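Local atomic coordinates of outer membrane porin protein 32 (PDB entry 2FGQ), a protein that forms trimeric, anion-selective channels through the bacterial outer membrane and can bind malate. Residues D24-L29 and K308-G313; Y16-A21 and E319-V324. All blocks are in the same frame, centred on the assembly; numbering follows the deposited sequence.

Contact 1. Residues D24-L29 and K308-G313; sequences DSRYGL and KGVYAG. With CA (calcium ion), chain C.
Two backbone carbonyls, Leu29 O and Gly309 O, stand only 3.3 Å apart because a calcium ion binds both and probably offsets the repulsion expected between two acceptors. The ion sits 2.4 Å from Leu29 O and 2.3 Å from Gly309 O, with a water as further ligand. Asp64 of the same chain and Asn136 and Glu158 of a second subunit supply the remaining oxygens, which places this site on the trimer interface. Val310 spreads its two methyls along the strand backbone: its CG1 rests 3.7 Å from Tyr27 C, while CG2 reaches 3.6 Å from Gly28 C, where a glycine leaves room for it. Val310 and Tyr311 form a classic beta bulge facing Ala307, and both turn their side chains toward the strand. Arg26 leaves its backbone with CG anti to N (chi1 -158°) and bends twice, so that one face of its guanidinium covers Tyr311 CD1, 3.6 Å from NH2; the group and the ring are tilted by 52°, short of a parallel stack. Cutting Arg26 back to an alanine is likely to bare this rim of the tyrosine ring and to leave Asp20, its salt-bridge partner, with one positive mate fewer. With two backbone carbonyls joined by carboxylates, an amide oxygen and a water, the shell implies that calcium ties the loop between strands 286-297 and 320-331 to the barrel wall and neighbouring subunit.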
ATOM      1  N   ASP A  24     -31.239  10.315  -9.785  1.00 23.30           N
ATOM      2  CA  ASP A  24     -30.374  11.100 -10.692  1.00 22.17           C
ATOM      3  C   ASP A  24     -29.410  10.199 -11.446  1.00 20.30           C
ATOM      4  O   ASP A  24     -28.953   9.212 -10.894  1.00 20.37           O
ATOM      5  CB  ASP A  24     -29.536  12.085  -9.893  1.00 23.65           C
ATOM      6  CG  ASP A  24     -30.379  13.093  -9.139  1.00 27.97           C
ATOM      7  OD1 ASP A  24     -31.415  13.533  -9.672  1.00 32.96           O
ATOM      8  OD2 ASP A  24     -30.072  13.490  -8.006  1.00 35.39           O
ATOM      9  N   SER A  25     -29.111  10.536 -12.695  1.00 17.89           N
ATOM     10  CA  SER A  25     -28.117   9.775 -13.450  1.00 17.87           C
ATOM     11  C   SER A  25     -26.702  10.049 -12.932  1.00 17.47           C
ATOM     12  O   SER A  25     -26.433  11.055 -12.266  1.00 18.07           O
ATOM     13  CB  SER A  25     -28.236  10.049 -14.935  1.00 18.02           C
ATOM     14  OG  SER A  25     -27.982  11.415 -15.214  1.00 21.19           O
ATOM     15  N   ARG A  26     -25.802   9.119 -13.237  1.00 16.94           N
ATOM     16  CA  ARG A  26     -24.407   9.228 -12.855  1.00 18.14           C
ATOM     17  C   ARG A  26     -23.564   8.712 -13.966  1.00 16.94           C
ATOM     18  O   ARG A  26     -23.864   7.727 -14.594  1.00 17.11           O
ATOM     19  CB  ARG A  26     -24.128   8.416 -11.586  1.00 20.48           C
ATOM     20  CG  ARG A  26     -22.909   8.850 -10.840  1.00 28.60           C
ATOM     21  CD  ARG A  26     -23.122   9.981  -9.862  1.00 31.39           C
ATOM     22  NE  ARG A  26     -24.051   9.744  -8.764  1.00 32.22           N
ATOM     23  CZ  ARG A  26     -23.720   9.434  -7.500  1.00 29.39           C
ATOM     24  NH1 ARG A  26     -22.468   9.244  -7.130  1.00 31.26           N
ATOM     25  NH2 ARG A  26     -24.661   9.313  -6.596  1.00 29.98           N
ATOM     26  N   TYR A  27     -22.483   9.395 -14.231  1.00 16.08           N
ATOM     27  CA  TYR A  27     -21.548   8.849 -15.177  1.00 16.39           C
ATOM     28  C   TYR A  27     -20.144   9.232 -14.794  1.00 13.65           C
ATOM     29  O   TYR A  27     -19.921  10.154 -14.009  1.00 14.68           O
ATOM     30  CB  TYR A  27     -21.918   9.273 -16.567  1.00 17.71           C
ATOM     31  CG  TYR A  27     -21.869  10.751 -16.726  1.00 20.85           C
ATOM     32  CD1 TYR A  27     -20.722  11.357 -17.138  1.00 24.88           C
ATOM     33  CD2 TYR A  27     -22.979  11.542 -16.428  1.00 26.21           C
ATOM     34  CE1 TYR A  27     -20.646  12.733 -17.283  1.00 27.20           C
ATOM     35  CE2 TYR A  27     -22.894  12.956 -16.530  1.00 28.41           C
ATOM     36  CZ  TYR A  27     -21.720  13.527 -16.964  1.00 27.72           C
ATOM     37  OH  TYR A  27     -21.587  14.905 -17.118  1.00 31.94           O
ATOM     38  N   GLY A  28     -19.191   8.495 -15.316  1.00 11.71           N
ATOM     39  CA  GLY A  28     -17.844   8.666 -14.807  1.00 12.01           C
ATOM     40  C   GLY A  28     -16.836   7.728 -15.386  1.00 10.94           C
ATOM     41  O   GLY A  28     -17.117   6.992 -16.335  1.00 11.26           O
ATOM     42  N   LEU A  29     -15.648   7.746 -14.775  1.00 10.30           N
ATOM     43  CA  LEU A  29     -14.570   6.837 -15.128  1.00  9.46           C
ATOM     44  C   LEU A  29     -14.574   5.781 -14.025  1.00  9.40           C
ATOM     45  O   LEU A  29     -14.404   6.124 -12.870  1.00 10.32           O
ATOM     46  CB  LEU A  29     -13.218   7.554 -15.212  1.00 10.01           C
ATOM     47  CG  LEU A  29     -12.142   6.713 -15.926  1.00  9.27           C
ATOM     48  CD1 LEU A  29     -12.359   6.798 -17.433  1.00 12.73           C
ATOM     49  CD2 LEU A  29     -10.762   7.123 -15.526  1.00  9.84           C
ATOM     50  N   LYS A 308     -18.486  -0.087 -10.784  1.00 11.36           N
ATOM     51  CA  LYS A 308     -17.422   0.186  -9.827  1.00 11.47           C
ATOM     52  C   LYS A 308     -16.683   1.448 -10.253  1.00 11.10           C
ATOM     53  O   LYS A 308     -16.290   1.579 -11.418  1.00 10.92           O
ATOM     54  CB  LYS A 308     -16.446  -0.963  -9.751  1.00 11.90           C
ATOM     55  CG  LYS A 308     -15.349  -0.786  -8.730  1.00 13.13           C
ATOM     56  CD  LYS A 308     -14.491  -2.064  -8.596  1.00 14.59           C
ATOM     57  CE  LYS A 308     -15.068  -3.053  -7.587  1.00 17.47           C
ATOM     58  NZ  LYS A 308     -14.301  -4.323  -7.518  1.00 18.18           N
ATOM     59  N   GLY A 309     -16.495   2.342  -9.292  1.00 10.69           N
ATOM     60  CA  GLY A 309     -15.821   3.615  -9.500  1.00 11.49           C
ATOM     61  C   GLY A 309     -16.725   4.686 -10.025  1.00 12.11           C
ATOM     62  O   GLY A 309     -16.261   5.811 -10.219  1.00 11.62           O
ATOM     63  N   VAL A 310     -17.996   4.365 -10.267  1.00 11.91           N
ATOM     64  CA  VAL A 310     -18.950   5.383 -10.726  1.00 13.12           C
ATOM     65  C   VAL A 310     -20.146   5.441  -9.793  1.00 12.90           C
ATOM     66  O   VAL A 310     -20.367   6.448  -9.123  1.00 14.20           O
ATOM     67  CB  VAL A 310     -19.355   5.203 -12.212  1.00 13.73           C
ATOM     68  CG1 VAL A 310     -20.404   6.243 -12.619  1.00 15.94           C
ATOM     69  CG2 VAL A 310     -18.119   5.347 -13.081  1.00 14.35           C
ATOM     70  N   TYR A 311     -20.910   4.354  -9.741  1.00 11.57           N
ATOM     71  CA  TYR A 311     -22.008   4.259  -8.792  1.00 12.94           C
ATOM     72  C   TYR A 311     -22.351   2.779  -8.624  1.00 13.22           C
ATOM     73  O   TYR A 311     -22.601   2.088  -9.611  1.00 14.25           O
ATOM     74  CB  TYR A 311     -23.238   5.039  -9.268  1.00 12.46           C
ATOM     75  CG  TYR A 311     -24.336   5.029  -8.208  1.00 13.75           C
ATOM     76  CD1 TYR A 311     -24.192   5.738  -7.033  1.00 15.43           C
ATOM     77  CD2 TYR A 311     -25.469   4.205  -8.350  1.00 13.24           C
ATOM     78  CE1 TYR A 311     -25.152   5.664  -6.028  1.00 16.18           C
ATOM     79  CE2 TYR A 311     -26.453   4.136  -7.331  1.00 14.60           C
ATOM     80  CZ  TYR A 311     -26.282   4.862  -6.187  1.00 15.08           C
ATOM     81  OH  TYR A 311     -27.214   4.831  -5.172  1.00 17.67           O
ATOM     82  N   ALA A 312     -22.384   2.323  -7.383  1.00 13.95           N
ATOM     83  CA  ALA A 312     -22.716   0.934  -7.069  1.00 14.36           C
ATOM     84  C   ALA A 312     -23.669   0.837  -5.880  1.00 14.46           C
ATOM     85  O   ALA A 312     -23.786  -0.243  -5.261  1.00 15.84           O
ATOM     86  CB  ALA A 312     -21.434   0.149  -6.811  1.00 15.20           C
ATOM     87  N   GLY A 313     -24.391   1.922  -5.602  1.00 14.92           N
ATOM     88  CA  GLY A 313     -25.392   1.928  -4.554  1.00 14.81           C
ATOM     89  C   GLY A 313     -26.727   1.425  -5.062  1.00 14.99           C
ATOM     90  O   GLY A 313     -26.869   0.877  -6.153  1.00 14.95           O
TER
HETATM   91 CA    CA C 501     -14.452   7.110 -10.701  1.00 10.48          CA
HETATM   92  O   HOH W   1     -13.970   7.396  -8.302  1.00 13.53           O

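Contact 2. Residues Y16-A21 and E319-V324; sequences YVNKDA and ESQTGV
The ends of the Glu319 and Lys19 side chains meet at the start of the segment 319-324, their chains crossing at about a right angle. Glu319 is bent at chi2 (-69°), which brings OE1 round to Lys19 NZ in a salt bridge of 2.8 Å, the ammonium lying nearly in line with the C-O bond. The same NZ also donates to the carbonyl of the next residue, Ser320 O, at 2.7 Å and in the carbonyl plane, so one ammonium grips both a carboxylate and a backbone oxygen. Gln321 extends its chain past that of Lys19 in the opposite direction, CG to CG 4.0 Å, and its terminal amide reaches the backbone of Lys19 and the flank of Val17. At Thr322 the first backbone-to-backbone bond appears: its O accepts Asn18 N at 3.0 Å, and Val17 CA makes a CA-H...O contact with the same oxygen. This is the seam of the porin barrel, where strand 320-331, the last of sixteen, pairs antiparallel with strand 4-17 and closes the sheet. The strand pairing begins at Gly323, which stands opposite Val17 as a non-hydrogen-bonded pair with the alpha carbons 4.3 Å apart; a side chain at this glycine would crowd Val17 CG1, and its own CA lies 3.1 Å from Tyr16 O. Val324 completes the run as a hydrogen-bonded pair with Tyr16: each N donates to the other's O at 2.9 Å, with N-H...O angles of 156° and 160°, and both side chains emerge on the sheet face that also carries Thr322.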
ATOM      1  N   TYR A  16     -22.074   4.633 -17.003  1.00 13.07           N
ATOM      2  CA  TYR A  16     -23.265   5.418 -16.805  1.00 13.57           C
ATOM      3  C   TYR A  16     -24.341   4.545 -16.182  1.00 12.93           C
ATOM      4  O   TYR A  16     -24.535   3.395 -16.582  1.00 14.02           O
ATOM      5  CB  TYR A  16     -23.742   5.906 -18.165  1.00 14.63           C
ATOM      6  CG  TYR A  16     -25.148   6.448 -18.222  1.00 17.45           C
ATOM      7  CD1 TYR A  16     -26.224   5.612 -18.462  1.00 18.56           C
ATOM      8  CD2 TYR A  16     -25.392   7.792 -18.032  1.00 18.38           C
ATOM      9  CE1 TYR A  16     -27.525   6.113 -18.531  1.00 19.44           C
ATOM     10  CE2 TYR A  16     -26.689   8.312 -18.109  1.00 18.37           C
ATOM     11  CZ  TYR A  16     -27.736   7.458 -18.343  1.00 19.38           C
ATOM     12  OH  TYR A  16     -29.014   7.939 -18.389  1.00 25.55           O
ATOM     13  N   VAL A  17     -25.061   5.116 -15.234  1.00 12.61           N
ATOM     14  CA  VAL A  17     -26.348   4.570 -14.795  1.00 13.10           C
ATOM     15  C   VAL A  17     -27.390   5.695 -14.855  1.00 13.94           C
ATOM     16  O   VAL A  17     -27.097   6.865 -14.643  1.00 14.73           O
ATOM     17  CB  VAL A  17     -26.332   3.962 -13.390  1.00 14.68           C
ATOM     18  CG1 VAL A  17     -25.479   2.678 -13.337  1.00 16.21           C
ATOM     19  CG2 VAL A  17     -25.890   4.992 -12.358  1.00 14.80           C
ATOM     20  N   ASN A  18     -28.617   5.330 -15.185  1.00 13.43           N
ATOM     21  CA  ASN A  18     -29.655   6.349 -15.342  1.00 14.95           C
ATOM     22  C   ASN A  18     -30.272   6.843 -14.036  1.00 15.58           C
ATOM     23  O   ASN A  18     -30.870   7.913 -13.976  1.00 17.23           O
ATOM     24  CB  ASN A  18     -30.696   5.934 -16.392  1.00 14.68           C
ATOM     25  CG  ASN A  18     -31.627   4.804 -15.974  1.00 16.00           C
ATOM     26  OD1 ASN A  18     -32.738   4.622 -16.590  1.00 23.62           O
ATOM     27  ND2 ASN A  18     -31.251   4.065 -14.989  1.00 12.05           N
ATOM     28  N   LYS A  19     -30.111   6.100 -12.965  1.00 17.08           N
ATOM     29  CA  LYS A  19     -30.597   6.544 -11.666  1.00 18.73           C
ATOM     30  C   LYS A  19     -29.739   6.038 -10.529  1.00 17.86           C
ATOM     31  O   LYS A  19     -29.201   4.916 -10.576  1.00 18.28           O
ATOM     32  CB  LYS A  19     -32.040   6.111 -11.399  1.00 21.14           C
ATOM     33  CG  LYS A  19     -32.499   4.917 -11.999  1.00 24.63           C
ATOM     34  CD  LYS A  19     -34.046   4.840 -11.877  1.00 24.21           C
ATOM     35  CE  LYS A  19     -34.805   5.221 -13.146  1.00 24.17           C
ATOM     36  NZ  LYS A  19     -36.079   4.428 -13.282  1.00 24.52           N
ATOM     37  N   ASP A  20     -29.669   6.853  -9.491  1.00 17.99           N
ATOM     38  CA  ASP A  20     -29.032   6.511  -8.238  1.00 18.52           C
ATOM     39  C   ASP A  20     -30.106   6.501  -7.148  1.00 19.56           C
ATOM     40  O   ASP A  20     -31.277   6.419  -7.472  1.00 20.88           O
ATOM     41  CB  ASP A  20     -27.880   7.472  -7.965  1.00 19.20           C
ATOM     42  CG  ASP A  20     -28.319   8.894  -7.724  1.00 20.03           C
ATOM     43  OD1 ASP A  20     -29.541   9.177  -7.607  1.00 20.57           O
ATOM     44  OD2 ASP A  20     -27.459   9.815  -7.673  1.00 22.37           O
ATOM     45  N   ALA A  21     -29.726   6.583  -5.885  1.00 20.38           N
ATOM     46  CA  ALA A  21     -30.702   6.464  -4.789  1.00 22.40           C
ATOM     47  C   ALA A  21     -31.682   7.631  -4.722  1.00 24.39           C
ATOM     48  O   ALA A  21     -32.762   7.506  -4.129  1.00 24.98           O
ATOM     49  CB  ALA A  21     -29.986   6.289  -3.458  1.00 23.17           C
ATOM     50  N   GLU A 319     -37.829   0.613  -8.668  1.00 18.34           N
ATOM     51  CA  GLU A 319     -37.340   1.285  -9.855  1.00 18.65           C
ATOM     52  C   GLU A 319     -36.544   0.352 -10.743  1.00 17.92           C
ATOM     53  O   GLU A 319     -35.892  -0.577 -10.263  1.00 17.96           O
ATOM     54  CB  GLU A 319     -36.418   2.445  -9.473  1.00 19.06           C
ATOM     55  CG  GLU A 319     -37.111   3.630  -8.833  1.00 23.34           C
ATOM     56  CD  GLU A 319     -38.003   4.381  -9.795  1.00 28.25           C
ATOM     57  OE1 GLU A 319     -37.559   4.715 -10.908  1.00 31.72           O
ATOM     58  OE2 GLU A 319     -39.167   4.614  -9.437  1.00 36.22           O
ATOM     59  N   SER A 320     -36.576   0.620 -12.040  1.00 17.14           N
ATOM     60  CA  SER A 320     -35.734  -0.065 -12.984  1.00 17.48           C
ATOM     61  C   SER A 320     -34.540   0.848 -13.224  1.00 17.37           C
ATOM     62  O   SER A 320     -34.676   2.072 -13.254  1.00 20.63           O
ATOM     63  CB  SER A 320     -36.467  -0.277 -14.303  1.00 18.42           C
ATOM     64  OG  SER A 320     -37.562  -1.173 -14.130  1.00 23.79           O
ATOM     65  N   GLN A 321     -33.381   0.254 -13.439  1.00 15.51           N
ATOM     66  CA  GLN A 321     -32.152   0.993 -13.705  1.00 14.15           C
ATOM     67  C   GLN A 321     -31.458   0.404 -14.933  1.00 14.23           C
ATOM     68  O   GLN A 321     -31.402  -0.798 -15.125  1.00 14.64           O
ATOM     69  CB  GLN A 321     -31.255   0.869 -12.497  1.00 14.90           C
ATOM     70  CG  GLN A 321     -30.056   1.802 -12.467  1.00 14.08           C
ATOM     71  CD  GLN A 321     -29.007   1.364 -11.423  1.00 14.12           C
ATOM     72  OE1 GLN A 321     -28.356   2.202 -10.756  1.00 18.48           O
ATOM     73  NE2 GLN A 321     -28.847   0.068 -11.294  1.00 12.06           N
ATOM     74  N   THR A 322     -30.932   1.284 -15.772  1.00 14.21           N
ATOM     75  CA  THR A 322     -30.150   0.903 -16.915  1.00 14.54           C
ATOM     76  C   THR A 322     -28.724   1.366 -16.707  1.00 14.41           C
ATOM     77  O   THR A 322     -28.487   2.470 -16.234  1.00 15.37           O
ATOM     78  CB  THR A 322     -30.740   1.564 -18.173  1.00 16.03           C
ATOM     79  OG1 THR A 322     -32.113   1.166 -18.304  1.00 19.70           O
ATOM     80  CG2 THR A 322     -30.078   1.061 -19.438  1.00 19.15           C
ATOM     81  N   GLY A 323     -27.790   0.535 -17.118  1.00 13.36           N
ATOM     82  CA  GLY A 323     -26.377   0.881 -17.028  1.00 13.05           C
ATOM     83  C   GLY A 323     -25.597   0.454 -18.236  1.00 12.74           C
ATOM     84  O   GLY A 323     -25.960  -0.481 -18.955  1.00 12.96           O
ATOM     85  N   VAL A 324     -24.505   1.168 -18.466  1.00 13.22           N
ATOM     86  CA  VAL A 324     -23.613   0.916 -19.586  1.00 13.75           C
ATOM     87  C   VAL A 324     -22.173   1.073 -19.069  1.00 12.69           C
ATOM     88  O   VAL A 324     -21.883   1.987 -18.281  1.00 13.47           O
ATOM     89  CB  VAL A 324     -23.819   1.976 -20.722  1.00 15.43           C
ATOM     90  CG1 VAL A 324     -22.944   1.637 -21.920  1.00 18.16           C
ATOM     91  CG2 VAL A 324     -25.244   2.061 -21.095  1.00 19.32           C
TER

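How the contacts relate
Contacts 1 and 2 show how one barrel wall can be held by very different chemistry. Both are partly buried and lie on the same side of the chain's centre, their own centres about 9 Å apart, and their first segments belong to successive, neighbouring strands, 4-17 and 26-48. Contact 2 is strand against strand, governed by backbone pairing until the pairing gives way to a lysine salt bridge at the strand ends. Contact 1 sets a strand against a loop lacking regular structure, so a metal and side-chain packing do the joining; the second subunit shares the metal site, whereas in contact 2 it reaches just Asp20. Arg26 connects the two, its O probably accepting Val17 N.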